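Local structure of Acarbose/maltose binding protein GacH (Streptomyces glaucescens, 3K01) at residues Q45-G50 with A322-Q327; P85-T90 with A314-M319; T180-R185 with L193-G198; L143-N148 with E158-V163; D202-K207 with D402-L407. The protein binds acarbose and an acarbose homolog as the extracellular solute receptor of an ABC transporter, and probably also recognises maltose. All blocks are in the same frame, centred on the assembly; numbering follows the deposited sequence.

Contact 1: Q45-G50 with A322-Q327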
# COMPACT_ATOMS: atom_id res chain seq x y z
N GLN A 45 -5.19 -7.47 -19.46
CA GLN A 45 -4.73 -8.09 -20.69
C GLN A 45 -5.15 -7.25 -21.90
O GLN A 45 -4.36 -7.04 -22.82
CB GLN A 45 -5.24 -9.52 -20.82
CG GLN A 45 -4.77 -10.16 -22.14
CD GLN A 45 -4.96 -11.65 -22.25
OE1 GLN A 45 -4.56 -12.25 -23.25
NE2 GLN A 45 -5.56 -12.27 -21.24
N ALA A 46 -6.40 -6.78 -21.90
CA ALA A 46 -6.87 -5.95 -23.01
C ALA A 46 -6.09 -4.65 -23.08
O ALA A 46 -5.73 -4.19 -24.18
CB ALA A 46 -8.36 -5.71 -22.91
N LEU A 47 -5.83 -4.02 -21.92
CA LEU A 47 -5.04 -2.79 -21.92
C LEU A 47 -3.63 -3.05 -22.45
O LEU A 47 -3.14 -2.31 -23.30
CB LEU A 47 -4.98 -2.20 -20.50
CG LEU A 47 -6.28 -1.61 -19.97
CD1 LEU A 47 -6.18 -1.27 -18.49
CD2 LEU A 47 -6.63 -0.37 -20.77
N ALA A 48 -3.00 -4.12 -21.98
CA ALA A 48 -1.64 -4.43 -22.43
C ALA A 48 -1.61 -4.68 -23.93
O ALA A 48 -0.74 -4.15 -24.64
CB ALA A 48 -1.11 -5.62 -21.68
N GLU A 49 -2.56 -5.44 -24.43
CA GLU A 49 -2.59 -5.77 -25.85
C GLU A 49 -2.94 -4.54 -26.69
O GLU A 49 -2.58 -4.47 -27.87
CB GLU A 49 -3.50 -6.99 -26.11
CG GLU A 49 -2.89 -8.28 -25.56
CD GLU A 49 -3.81 -9.50 -25.61
OE1 GLU A 49 -5.01 -9.34 -25.93
OE2 GLU A 49 -3.32 -10.61 -25.27
N GLY A 50 -3.61 -3.55 -26.09
CA GLY A 50 -3.89 -2.30 -26.76
C GLY A 50 -2.64 -1.56 -27.20
O GLY A 50 -2.71 -0.68 -28.08
N ALA A 322 -1.62 8.59 -18.62
CA ALA A 322 -2.89 9.05 -18.08
C ALA A 322 -4.06 8.30 -18.70
O ALA A 322 -5.02 7.94 -18.01
CB ALA A 322 -3.05 10.55 -18.30
N LYS A 323 -4.01 8.07 -20.01
CA LYS A 323 -5.11 7.40 -20.65
C LYS A 323 -5.35 6.00 -20.07
O LYS A 323 -6.49 5.64 -19.75
CB LYS A 323 -4.88 7.34 -22.17
CG LYS A 323 -6.04 6.72 -22.93
CD LYS A 323 -5.68 6.60 -24.42
CE LYS A 323 -6.77 5.89 -25.20
NZ LYS A 323 -6.42 5.84 -26.66
N VAL A 324 -4.29 5.23 -19.93
CA VAL A 324 -4.41 3.88 -19.35
C VAL A 324 -4.82 3.91 -17.86
O VAL A 324 -5.66 3.12 -17.45
CB VAL A 324 -3.17 3.03 -19.61
CG1 VAL A 324 -3.24 1.70 -18.87
CG2 VAL A 324 -3.01 2.78 -21.13
N GLN A 325 -4.27 4.84 -17.09
CA GLN A 325 -4.65 4.96 -15.68
C GLN A 325 -6.12 5.30 -15.54
O GLN A 325 -6.82 4.74 -14.66
CB GLN A 325 -3.78 6.01 -14.98
CG GLN A 325 -2.31 5.56 -14.88
CD GLN A 325 -1.56 6.18 -13.73
OE1 GLN A 325 -0.32 6.06 -13.66
NE2 GLN A 325 -2.25 6.80 -12.83
N GLN A 326 -6.63 6.16 -16.42
CA GLN A 326 -8.06 6.50 -16.40
C GLN A 326 -8.91 5.30 -16.71
O GLN A 326 -9.87 5.02 -16.02
CB GLN A 326 -8.34 7.61 -17.40
CG GLN A 326 -9.83 7.94 -17.51
CD GLN A 326 -10.10 8.97 -18.57
OE1 GLN A 326 -9.23 9.80 -18.89
NE2 GLN A 326 -11.30 8.94 -19.12
N GLN A 327 -8.58 4.57 -17.77
CA GLN A 327 -9.35 3.36 -18.10
C GLN A 327 -9.32 2.35 -16.95
O GLN A 327 -10.32 1.68 -16.69
CB GLN A 327 -8.79 2.72 -19.35
CG GLN A 327 -8.96 3.54 -20.61
CD GLN A 327 -8.27 2.89 -21.78
OE1 GLN A 327 -7.03 2.87 -21.86
NE2 GLN A 327 -9.06 2.33 -22.69
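Leu47 of helix 41-49 lies against Val324 and Gln327, two residues one turn apart on helix 322-332. Its two methyls divide the work. CD1 meets Val324 CG1 at 4.2 Å, an ordinary apolar touch, while CD2 settles against the carboxamide of Gln327, 3.4 Å from OE1 and 3.8 Å from CD. The same methyl also lies 4.0 Å from Gln327 CB, so the extended glutamine lays its CB and its amide along the leucine methyl, the two side chains running antiparallel alongside each other. Helix-to-helix contact made by one inserted residue illustrates how the outer layer of an alpha/beta lobe is closed: in the periplasmic-binding-protein fold, helices flank a central sheet, and here an early helix and a late one become neighbours across more than 270 residues of sequence. Val324 offers CG1 because that methyl stands anti to the backbone N (chi1 173°). A second shell links the two helices through Tyr318 of helix 309-320, whose hydroxyl bonds to the Leu47 carbonyl and whose side chain also packs on Val324. The backbone N of Val324 is held by Ser321 OG.

Contact 2: P85-T90 with A314-M319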
# COMPACT_ATOMS: atom_id res chain seq x y z
N PRO A 85 10.45 -12.07 -17.93
CA PRO A 85 9.64 -11.18 -18.76
C PRO A 85 10.46 -9.96 -19.14
O PRO A 85 11.47 -9.68 -18.50
CB PRO A 85 8.48 -10.80 -17.83
CG PRO A 85 9.13 -10.83 -16.46
CD PRO A 85 10.04 -12.02 -16.52
N ASP A 86 10.02 -9.24 -20.17
CA ASP A 86 10.60 -7.93 -20.45
C ASP A 86 10.13 -6.88 -19.43
O ASP A 86 10.90 -6.01 -19.03
CB ASP A 86 10.27 -7.49 -21.87
CG ASP A 86 10.78 -8.47 -22.87
OD1 ASP A 86 12.02 -8.56 -23.00
OD2 ASP A 86 9.95 -9.20 -23.46
N VAL A 87 8.83 -6.95 -19.10
CA VAL A 87 8.22 -5.99 -18.21
C VAL A 87 7.55 -6.75 -17.07
O VAL A 87 6.81 -7.70 -17.29
CB VAL A 87 7.21 -5.11 -18.95
CG1 VAL A 87 6.46 -4.19 -17.97
CG2 VAL A 87 7.93 -4.27 -20.03
N MET A 88 7.81 -6.28 -15.85
CA MET A 88 7.31 -6.96 -14.64
C MET A 88 6.48 -5.96 -13.85
O MET A 88 6.97 -4.87 -13.50
CB MET A 88 8.54 -7.41 -13.81
CG MET A 88 8.26 -8.08 -12.47
SD MET A 88 7.35 -9.62 -12.75
CE MET A 88 6.79 -9.98 -11.07
N ARG A 89 5.25 -6.35 -13.51
CA ARG A 89 4.47 -5.54 -12.55
C ARG A 89 5.11 -5.71 -11.16
O ARG A 89 5.28 -6.84 -10.69
CB ARG A 89 3.01 -5.94 -12.54
CG ARG A 89 2.14 -4.85 -11.98
CD ARG A 89 0.79 -5.36 -11.59
NE ARG A 89 -0.20 -4.31 -11.37
CZ ARG A 89 -1.31 -4.50 -10.66
NH1 ARG A 89 -1.55 -5.68 -10.10
NH2 ARG A 89 -2.19 -3.52 -10.54
N THR A 90 5.45 -4.59 -10.53
CA THR A 90 6.32 -4.60 -9.33
C THR A 90 5.64 -3.90 -8.17
O THR A 90 5.29 -2.74 -8.27
CB THR A 90 7.69 -3.89 -9.57
OG1 THR A 90 7.49 -2.59 -10.15
CG2 THR A 90 8.61 -4.72 -10.47
N ALA A 314 8.81 1.89 -24.12
CA ALA A 314 7.58 2.43 -24.65
C ALA A 314 6.35 1.76 -24.03
O ALA A 314 5.32 2.42 -23.77
CB ALA A 314 7.56 2.29 -26.18
N PHE A 315 6.45 0.46 -23.76
CA PHE A 315 5.32 -0.24 -23.16
C PHE A 315 5.03 0.27 -21.73
O PHE A 315 3.86 0.50 -21.39
CB PHE A 315 5.60 -1.74 -23.14
CG PHE A 315 4.47 -2.56 -22.56
CD1 PHE A 315 3.37 -2.87 -23.33
CD2 PHE A 315 4.51 -2.98 -21.24
CE1 PHE A 315 2.32 -3.62 -22.81
CE2 PHE A 315 3.46 -3.73 -20.70
CZ PHE A 315 2.36 -4.05 -21.49
N VAL A 316 6.06 0.44 -20.91
CA VAL A 316 5.80 0.94 -19.56
C VAL A 316 5.32 2.38 -19.58
O VAL A 316 4.48 2.75 -18.77
CB VAL A 316 6.96 0.72 -18.57
CG1 VAL A 316 7.35 -0.75 -18.52
CG2 VAL A 316 8.17 1.61 -18.86
N LYS A 317 5.80 3.18 -20.52
CA LYS A 317 5.26 4.52 -20.68
C LYS A 317 3.77 4.47 -21.02
O LYS A 317 2.97 5.20 -20.42
CB LYS A 317 6.04 5.31 -21.75
CG LYS A 317 5.42 6.63 -22.13
CD LYS A 317 6.24 7.24 -23.26
CE LYS A 317 5.62 8.54 -23.69
NZ LYS A 317 6.37 9.16 -24.82
N TYR A 318 3.40 3.62 -21.97
CA TYR A 318 2.00 3.42 -22.31
C TYR A 318 1.17 2.94 -21.12
O TYR A 318 0.12 3.53 -20.83
CB TYR A 318 1.91 2.43 -23.47
CG TYR A 318 0.54 1.84 -23.69
CD1 TYR A 318 -0.47 2.57 -24.31
CD2 TYR A 318 0.25 0.55 -23.24
CE1 TYR A 318 -1.74 2.02 -24.50
CE2 TYR A 318 -1.01 -0.00 -23.42
CZ TYR A 318 -1.98 0.74 -24.05
OH TYR A 318 -3.25 0.19 -24.21
N MET A 319 1.63 1.93 -20.40
CA MET A 319 0.81 1.42 -19.31
C MET A 319 0.71 2.40 -18.15
O MET A 319 -0.26 2.35 -17.38
CB MET A 319 1.36 0.09 -18.85
CG MET A 319 1.22 -1.05 -19.86
SD MET A 319 -0.50 -1.50 -20.20
CE MET A 319 -0.97 -2.48 -18.75
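Val87, in the strand 87-91, and Val316, on helix 309-320, bring their backbones closest, with 7.5 Å between the two CA atoms, a separation bridged by side chains alone. Val87 supplies both of its methyls. CG1 lies 3.6 Å from Val316 CG1, the shortest approach of the contact, and CG2 lies 3.9 Å from that same Val316 methyl, which therefore rests against the fork of the valine. The other partner is the Phe315 ring, whose CD2 atom is 3.9 Å from Val87 CG2 and 4.0 Å from Val87 CG1; CG2 comes at the ring at a slant. With CG anti to its own backbone N (chi1 -178°), Phe315 carries the ring to the strand beside Val316. Within the helix, Met319 CG lies over one face of this ring, 3.5 Å above its plane and nearer the rim than the centre, and probably limits its rotation. All three residues that meet are buried, and their interaction is purely apolar. Around them the packing is that of a helix laid on a sheet: Val87 also touches Val30 and Phe32 of the parallel strand 28-34, Val316 leans on Leu300 and Val302 of the antiparallel strand 293-302, and Phe315 reaches Ala48 of helix 41-49 and meets the ring of Phe51 edge-to-face.

Contact 3: T180-R185 with L193-G198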
# COMPACT_ATOMS: atom_id res chain seq x y z
N THR A 180 -18.03 -1.48 20.61
CA THR A 180 -16.68 -0.96 20.88
C THR A 180 -16.31 0.04 19.77
O THR A 180 -16.77 -0.10 18.63
CB THR A 180 -15.70 -2.14 20.92
OG1 THR A 180 -15.97 -2.89 22.10
CG2 THR A 180 -14.24 -1.70 20.95
N GLY A 181 -15.55 1.07 20.10
CA GLY A 181 -15.17 2.04 19.05
C GLY A 181 -14.44 1.45 17.87
O GLY A 181 -14.86 1.64 16.73
N LEU A 182 -13.34 0.75 18.15
CA LEU A 182 -12.39 0.39 17.11
C LEU A 182 -12.01 -1.08 17.18
O LEU A 182 -11.75 -1.61 18.27
CB LEU A 182 -11.12 1.23 17.32
CG LEU A 182 -9.93 1.02 16.37
CD1 LEU A 182 -10.26 1.39 14.92
CD2 LEU A 182 -8.68 1.74 16.82
N TYR A 183 -11.89 -1.73 16.02
CA TYR A 183 -11.14 -2.98 15.95
C TYR A 183 -9.72 -2.65 15.57
O TYR A 183 -9.52 -2.09 14.50
CB TYR A 183 -11.73 -3.99 14.95
CG TYR A 183 -11.03 -5.32 15.09
CD1 TYR A 183 -11.55 -6.31 15.90
CD2 TYR A 183 -9.80 -5.55 14.49
CE1 TYR A 183 -10.89 -7.52 16.09
CE2 TYR A 183 -9.13 -6.77 14.66
CZ TYR A 183 -9.68 -7.72 15.45
OH TYR A 183 -8.99 -8.89 15.61
N LEU A 184 -8.76 -2.93 16.46
CA LEU A 184 -7.35 -2.62 16.21
C LEU A 184 -6.72 -3.91 15.75
O LEU A 184 -6.68 -4.90 16.50
CB LEU A 184 -6.72 -2.10 17.50
CG LEU A 184 -5.23 -1.70 17.39
CD1 LEU A 184 -4.92 -0.56 18.29
CD2 LEU A 184 -4.31 -2.86 17.72
N ARG A 185 -6.25 -3.95 14.50
CA ARG A 185 -5.65 -5.17 13.97
C ARG A 185 -4.32 -5.42 14.68
O ARG A 185 -3.41 -4.60 14.58
CB ARG A 185 -5.42 -5.02 12.47
CG ARG A 185 -4.66 -6.16 11.80
CD ARG A 185 -5.63 -7.20 11.37
NE ARG A 185 -5.06 -8.34 10.62
CZ ARG A 185 -4.86 -8.40 9.31
NH1 ARG A 185 -5.15 -7.37 8.52
NH2 ARG A 185 -4.39 -9.52 8.78
N LEU A 193 1.82 0.66 11.34
CA LEU A 193 2.46 1.82 10.78
C LEU A 193 1.68 3.13 10.95
O LEU A 193 2.29 4.16 11.26
CB LEU A 193 2.90 1.57 9.32
CG LEU A 193 3.93 0.44 9.17
CD1 LEU A 193 4.22 0.20 7.69
CD2 LEU A 193 5.24 0.79 9.88
N PRO A 194 0.35 3.12 10.82
CA PRO A 194 -0.36 4.39 11.10
C PRO A 194 -0.08 4.96 12.49
O PRO A 194 0.01 6.18 12.64
CB PRO A 194 -1.84 3.98 10.98
CG PRO A 194 -1.81 2.88 9.95
CD PRO A 194 -0.59 2.07 10.34
N TYR A 195 0.04 4.08 13.48
CA TYR A 195 0.35 4.55 14.84
C TYR A 195 1.76 5.11 14.96
O TYR A 195 1.99 6.11 15.64
CB TYR A 195 0.10 3.44 15.88
CG TYR A 195 -1.35 3.00 15.83
CD1 TYR A 195 -2.38 3.82 16.25
CD2 TYR A 195 -1.68 1.77 15.30
CE1 TYR A 195 -3.72 3.41 16.15
CE2 TYR A 195 -2.99 1.35 15.19
CZ TYR A 195 -3.99 2.19 15.64
OH TYR A 195 -5.31 1.77 15.48
N LEU A 196 2.72 4.46 14.28
CA LEU A 196 4.08 4.95 14.25
C LEU A 196 4.13 6.34 13.59
O LEU A 196 4.69 7.29 14.15
CB LEU A 196 4.98 3.97 13.52
CG LEU A 196 6.46 4.40 13.45
CD1 LEU A 196 7.10 4.51 14.85
CD2 LEU A 196 7.20 3.43 12.59
N TYR A 197 3.50 6.47 12.42
CA TYR A 197 3.50 7.75 11.71
C TYR A 197 2.75 8.80 12.54
O TYR A 197 3.12 9.98 12.55
CB TYR A 197 2.87 7.57 10.33
CG TYR A 197 3.56 6.56 9.44
CD1 TYR A 197 4.94 6.33 9.51
CD2 TYR A 197 2.82 5.79 8.55
CE1 TYR A 197 5.55 5.40 8.67
CE2 TYR A 197 3.41 4.89 7.72
CZ TYR A 197 4.78 4.66 7.80
OH TYR A 197 5.37 3.75 6.94
N GLY A 198 1.70 8.37 13.24
CA GLY A 198 0.93 9.30 14.06
C GLY A 198 1.76 9.90 15.20
O GLY A 198 1.44 10.97 15.72
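Tyr195 spans most of the distance between the two segments by itself, carrying its phenol end to Leu182 and Leu184 although the nearest CA atoms, those of Leu184 and Tyr195, are 10.6 Å apart. The apolar part of the contact belongs to Leu184. Its CD1 methyl lies 3.9 Å from Tyr195 CZ and 4.1 Å from CE2 of the same ring, arriving obliquely as the two side chains cross. Carbon-to-hydroxyl contacts make up the rest: Tyr195 OH is 3.6 Å from Leu182 CD2 and 3.7 Å from Leu184 CD1, so the oxygen sits against one methyl from each leucine. Leu182 and Leu184 are two places apart in the chain, and both hold CG anti to the backbone N, at chi1 178° in the first. Leu182 comes at the tyrosine from the opposite direction. Van der Waals packing with helix 216-230 steadies the group, since Val224, Ile225 and Leu228 touch Tyr195, and Leu228 also touches Leu184. Leu182 is tied by backbone hydrogen bonds to Ala233 and Ile235, at the parallel strand 234-235, whose Ala234 packs on both leucines. The arrangement is helix-on-sheet packing in an alpha/beta lobe of a solute-binding protein, where a short helix is joined to a strand through a long aromatic side chain and a longer helix packs against the junction.

Contact 4: L143-N148 with E158-V163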
# COMPACT_ATOMS: atom_id res chain seq x y z
N LEU A 143 -3.93 2.57 3.83
CA LEU A 143 -4.93 2.26 4.86
C LEU A 143 -5.71 3.50 5.20
O LEU A 143 -5.23 4.62 5.06
CB LEU A 143 -4.22 1.74 6.12
CG LEU A 143 -3.48 0.42 6.00
CD1 LEU A 143 -2.79 0.03 7.32
CD2 LEU A 143 -4.41 -0.72 5.54
N ALA A 144 -6.94 3.28 5.70
CA ALA A 144 -7.88 4.36 5.99
C ALA A 144 -8.77 3.94 7.14
O ALA A 144 -8.89 2.75 7.43
CB ALA A 144 -8.73 4.66 4.74
N LEU A 145 -9.38 4.92 7.80
CA LEU A 145 -10.34 4.63 8.87
C LEU A 145 -11.74 4.42 8.27
O LEU A 145 -12.34 5.35 7.74
CB LEU A 145 -10.36 5.80 9.83
CG LEU A 145 -11.24 5.60 11.08
CD1 LEU A 145 -10.69 4.55 12.00
CD2 LEU A 145 -11.39 6.95 11.78
N PHE A 146 -12.22 3.19 8.34
CA PHE A 146 -13.60 2.86 7.96
C PHE A 146 -14.51 3.11 9.16
O PHE A 146 -14.14 2.80 10.30
CB PHE A 146 -13.74 1.38 7.62
CG PHE A 146 -13.14 0.95 6.30
CD1 PHE A 146 -13.84 0.04 5.52
CD2 PHE A 146 -11.88 1.35 5.86
CE1 PHE A 146 -13.33 -0.45 4.33
CE2 PHE A 146 -11.37 0.87 4.65
CZ PHE A 146 -12.11 -0.02 3.88
N TYR A 147 -15.70 3.64 8.94
CA TYR A 147 -16.62 3.87 10.04
C TYR A 147 -18.06 3.56 9.63
O TYR A 147 -18.47 3.72 8.48
CB TYR A 147 -16.49 5.29 10.63
CG TYR A 147 -16.71 6.43 9.68
CD1 TYR A 147 -15.66 6.91 8.88
CD2 TYR A 147 -17.96 7.07 9.61
CE1 TYR A 147 -15.86 7.97 8.03
CE2 TYR A 147 -18.15 8.12 8.76
CZ TYR A 147 -17.10 8.56 7.98
OH TYR A 147 -17.28 9.63 7.11
N ASN A 148 -18.82 3.11 10.63
CA ASN A 148 -20.24 2.85 10.52
C ASN A 148 -20.97 4.16 10.78
O ASN A 148 -20.99 4.67 11.90
CB ASN A 148 -20.60 1.78 11.56
CG ASN A 148 -22.05 1.31 11.49
OD1 ASN A 148 -22.34 0.08 11.66
ND2 ASN A 148 -22.96 2.24 11.32
N GLU A 158 -18.48 12.98 15.78
CA GLU A 158 -17.83 13.20 14.50
C GLU A 158 -16.80 12.10 14.28
O GLU A 158 -16.32 11.48 15.23
CB GLU A 158 -17.09 14.54 14.46
CG GLU A 158 -17.93 15.79 14.75
CD GLU A 158 -19.15 15.93 13.86
OE1 GLU A 158 -20.19 16.41 14.38
OE2 GLU A 158 -19.08 15.60 12.65
N VAL A 159 -16.45 11.87 13.02
CA VAL A 159 -15.35 10.96 12.71
C VAL A 159 -14.08 11.49 13.38
O VAL A 159 -13.75 12.65 13.22
CB VAL A 159 -15.10 10.94 11.17
CG1 VAL A 159 -13.95 10.02 10.83
CG2 VAL A 159 -16.38 10.56 10.45
N PRO A 160 -13.41 10.66 14.20
CA PRO A 160 -12.22 11.19 14.89
C PRO A 160 -11.03 11.44 13.98
O PRO A 160 -10.73 10.64 13.09
CB PRO A 160 -11.89 10.11 15.92
CG PRO A 160 -12.47 8.83 15.35
CD PRO A 160 -13.71 9.27 14.59
N GLY A 161 -10.34 12.54 14.26
CA GLY A 161 -9.18 12.93 13.47
C GLY A 161 -7.86 12.60 14.14
O GLY A 161 -6.80 12.79 13.54
N SER A 162 -7.90 12.13 15.38
CA SER A 162 -6.71 11.80 16.15
C SER A 162 -7.03 10.67 17.12
O SER A 162 -8.20 10.38 17.39
CB SER A 162 -6.21 13.01 16.94
OG SER A 162 -7.11 13.26 18.02
N VAL A 163 -6.00 10.05 17.65
CA VAL A 163 -6.20 9.04 18.66
C VAL A 163 -6.92 9.59 19.90
O VAL A 163 -7.82 8.92 20.43
CB VAL A 163 -4.85 8.38 19.03
CG1 VAL A 163 -4.99 7.53 20.29
CG2 VAL A 163 -4.33 7.54 17.86
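Tyr147 and Val159 make the closest meeting of this contact, a CH-pi interaction in which the valine methyl CG2 sits over one face of the phenol ring. The methyl is 3.5 Å from the ring centroid and 22° off the ring normal, displaced toward the phenol end, so that its nearest ring atom is Tyr147 CZ, at 3.3 Å. The valine side chain stands roughly perpendicular to that of the tyrosine. Tyr147 achieves this by placing CG between its backbone N and carbonyl carbon (chi1 58°), an orientation that stands the ring up beside the incoming loop. Val159 CG1 takes a lesser part, 4.0 Å from Tyr147 CE1.

Apolar contacts of the ordinary kind gather round Leu145, two residues earlier and on the same side of the strand 132-148. One methyl, CD2, serves two partners: it lies 4.1 Å from Val159 CG1 and 4.2 Å from Pro160 CG.

Polar interactions lie beyond the contact, between the loop and the first turn of helix 163-177. Ser162 occupies the N-cap of that helix, its OG accepting from the backbone N of Glu165, while the Glu165 carboxylate receives the N-H of Gly161. These bonds fix the chain just after the valine and proline. The strand is held in its turn by backbone bonds from Leu145 and Tyr147 to strand 279-283.

Chemically, then, the loop is attached to the sheet by dispersion and CH-pi contact, while the hydrogen bonds named hold each partner separately: the loop to the following helix, the strand to strand 279-283.

Contact 5: D202-K207 with D402-L407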
# COMPACT_ATOMS: atom_id res chain seq x y z
N ASP A 202 9.25 6.80 12.26
CA ASP A 202 9.49 6.08 11.02
C ASP A 202 10.48 4.96 11.31
O ASP A 202 11.09 4.91 12.39
CB ASP A 202 10.03 6.99 9.92
CG ASP A 202 9.57 6.58 8.53
OD1 ASP A 202 9.28 5.39 8.29
OD2 ASP A 202 9.55 7.48 7.66
N LEU A 203 10.67 4.08 10.33
CA LEU A 203 11.43 2.86 10.52
C LEU A 203 12.93 3.13 10.52
O LEU A 203 13.65 2.78 11.47
CB LEU A 203 11.04 1.84 9.44
CG LEU A 203 9.55 1.49 9.42
CD1 LEU A 203 9.26 0.49 8.29
CD2 LEU A 203 9.06 0.94 10.76
N VAL A 204 13.40 3.78 9.45
CA VAL A 204 14.81 4.11 9.30
C VAL A 204 14.96 5.45 8.62
O VAL A 204 14.04 5.94 7.95
CB VAL A 204 15.60 3.06 8.48
CG1 VAL A 204 15.55 1.72 9.13
CG2 VAL A 204 15.09 2.99 7.03
N ASP A 205 16.13 6.04 8.81
CA ASP A 205 16.56 7.20 8.05
C ASP A 205 17.59 6.68 7.03
O ASP A 205 18.75 6.45 7.37
CB ASP A 205 17.16 8.23 9.01
CG ASP A 205 17.58 9.53 8.33
OD1 ASP A 205 17.68 9.57 7.09
OD2 ASP A 205 17.82 10.50 9.07
N GLU A 206 17.16 6.45 5.79
CA GLU A 206 18.05 5.94 4.74
C GLU A 206 19.23 6.89 4.54
O GLU A 206 20.38 6.46 4.53
CB GLU A 206 17.33 5.82 3.40
CG GLU A 206 15.97 5.16 3.42
CD GLU A 206 15.38 5.10 2.02
OE1 GLU A 206 14.19 5.47 1.85
OE2 GLU A 206 16.12 4.70 1.09
N LYS A 207 18.91 8.17 4.39
CA LYS A 207 19.89 9.21 4.09
C LYS A 207 21.08 9.14 5.03
O LYS A 207 22.24 9.18 4.59
CB LYS A 207 19.24 10.60 4.15
CG LYS A 207 20.16 11.75 3.71
CD LYS A 207 19.41 13.07 3.70
CE LYS A 207 18.75 13.34 2.34
NZ LYS A 207 19.76 13.65 1.26
N ASP A 402 16.98 -3.36 17.55
CA ASP A 402 18.09 -4.31 17.53
C ASP A 402 17.96 -5.24 16.34
O ASP A 402 18.95 -5.54 15.68
CB ASP A 402 18.13 -5.13 18.82
CG ASP A 402 18.65 -4.34 20.00
OD1 ASP A 402 19.10 -3.19 19.82
OD2 ASP A 402 18.60 -4.89 21.12
N ALA A 403 16.74 -5.72 16.06
CA ALA A 403 16.52 -6.59 14.93
C ALA A 403 16.87 -5.82 13.65
O ALA A 403 17.47 -6.39 12.72
CB ALA A 403 15.08 -7.10 14.90
N TYR A 404 16.51 -4.54 13.57
CA TYR A 404 16.84 -3.75 12.36
C TYR A 404 18.36 -3.59 12.21
O TYR A 404 18.87 -3.73 11.09
CB TYR A 404 16.19 -2.38 12.37
CG TYR A 404 14.70 -2.37 12.09
CD1 TYR A 404 13.94 -3.53 12.07
CD2 TYR A 404 14.06 -1.17 11.88
CE1 TYR A 404 12.55 -3.46 11.83
CE2 TYR A 404 12.69 -1.10 11.65
CZ TYR A 404 11.96 -2.25 11.60
OH TYR A 404 10.60 -2.19 11.36
N ARG A 405 19.09 -3.30 13.29
CA ARG A 405 20.55 -3.17 13.19
C ARG A 405 21.19 -4.48 12.74
O ARG A 405 22.18 -4.49 12.01
CB ARG A 405 21.15 -2.66 14.51
CG ARG A 405 20.72 -1.23 14.80
CD ARG A 405 21.30 -0.61 16.07
NE ARG A 405 20.68 0.70 16.29
CZ ARG A 405 19.56 0.90 16.98
NH1 ARG A 405 18.96 -0.12 17.57
NH2 ARG A 405 19.05 2.11 17.11
N LYS A 406 20.62 -5.61 13.15
CA LYS A 406 21.14 -6.90 12.73
C LYS A 406 20.87 -7.17 11.24
O LYS A 406 21.72 -7.74 10.54
CB LYS A 406 20.56 -8.02 13.59
CG LYS A 406 21.19 -8.10 14.96
CD LYS A 406 20.48 -9.12 15.83
CE LYS A 406 21.32 -9.50 17.05
NZ LYS A 406 21.33 -8.44 18.09
N LEU A 407 19.70 -6.76 10.76
CA LEU A 407 19.30 -6.89 9.34
C LEU A 407 20.07 -5.95 8.42
O LEU A 407 20.38 -6.31 7.27
CB LEU A 407 17.81 -6.54 9.18
CG LEU A 407 16.82 -7.58 9.64
CD1 LEU A 407 15.46 -6.91 9.68
CD2 LEU A 407 16.85 -8.81 8.71
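Leu203 and Tyr404 form the tighter half of a contact that joins the C-terminal helix 393-407 to the small two-stranded antiparallel sheet of 204-205 and 210-211, a beta-hairpin appended to the alpha/beta lobe. Leu203 lies aslant the tyrosine and touches it at two levels. Its CD2 methyl lies 3.5 Å from Tyr404 OH, and its CB lies 4.0 Å from Tyr404 CE2. The carbonyl oxygen of Leu203 meets the ring at its edge, in the ring plane, 4.0 Å from Tyr404 CD2. CG of the tyrosine stands anti to the carbonyl carbon (chi1 -74°), which helps to aim the ring at the hairpin. The hydroxyl has its polar partner outside both segments: it hydrogen-bonds to the carbonyl oxygen of Leu375, so the far end of the ring is pinned while the leucine packs on it. Ile379 of helix 376-387 touches both Leu203 and Tyr404 and completes this buried side.

Val204 marks a looser approach, its CG1 reaching Tyr404 CD2 only at 4.3 Å. Toward the surface the chemistry becomes ionic. Arg405, partly exposed, pairs in the conformer described with Asp214 and with the terminal carboxylate of Lys412. At the start of the hairpin the chain is braced locally: Leu203 N donates to Asp202 OD1 over 2.8 Å, with an N-H...O angle of 150°, meeting the oxygen on its anti side and 24° out of the carboxylate plane.

In the fold
Contacts 1 and 2 lie together, 12 Å between their centres, and share a helical layer in which they are joined through Tyr318. Contacts 3 and 5 are across the chain's centre from contact 1; contact 3 touches contact 4 through Pro194 and Leu143, and contact 5 through Leu196 and Leu203. Contacts 2, 3 and 4 all reach the large mixed sheet, whereas contact 5 rests on a separate hairpin. Contacts 2, 3 and 5 join wholly buried residues, the last flanked by charged groups; contact 1 is buried but for its partly exposed Gln327, and contact 4 is partly buried. Contact 2 is purely apolar, two valines with a phenylalanine ring; an amide enters contact 1, and tyrosines serve contacts 3 to 5.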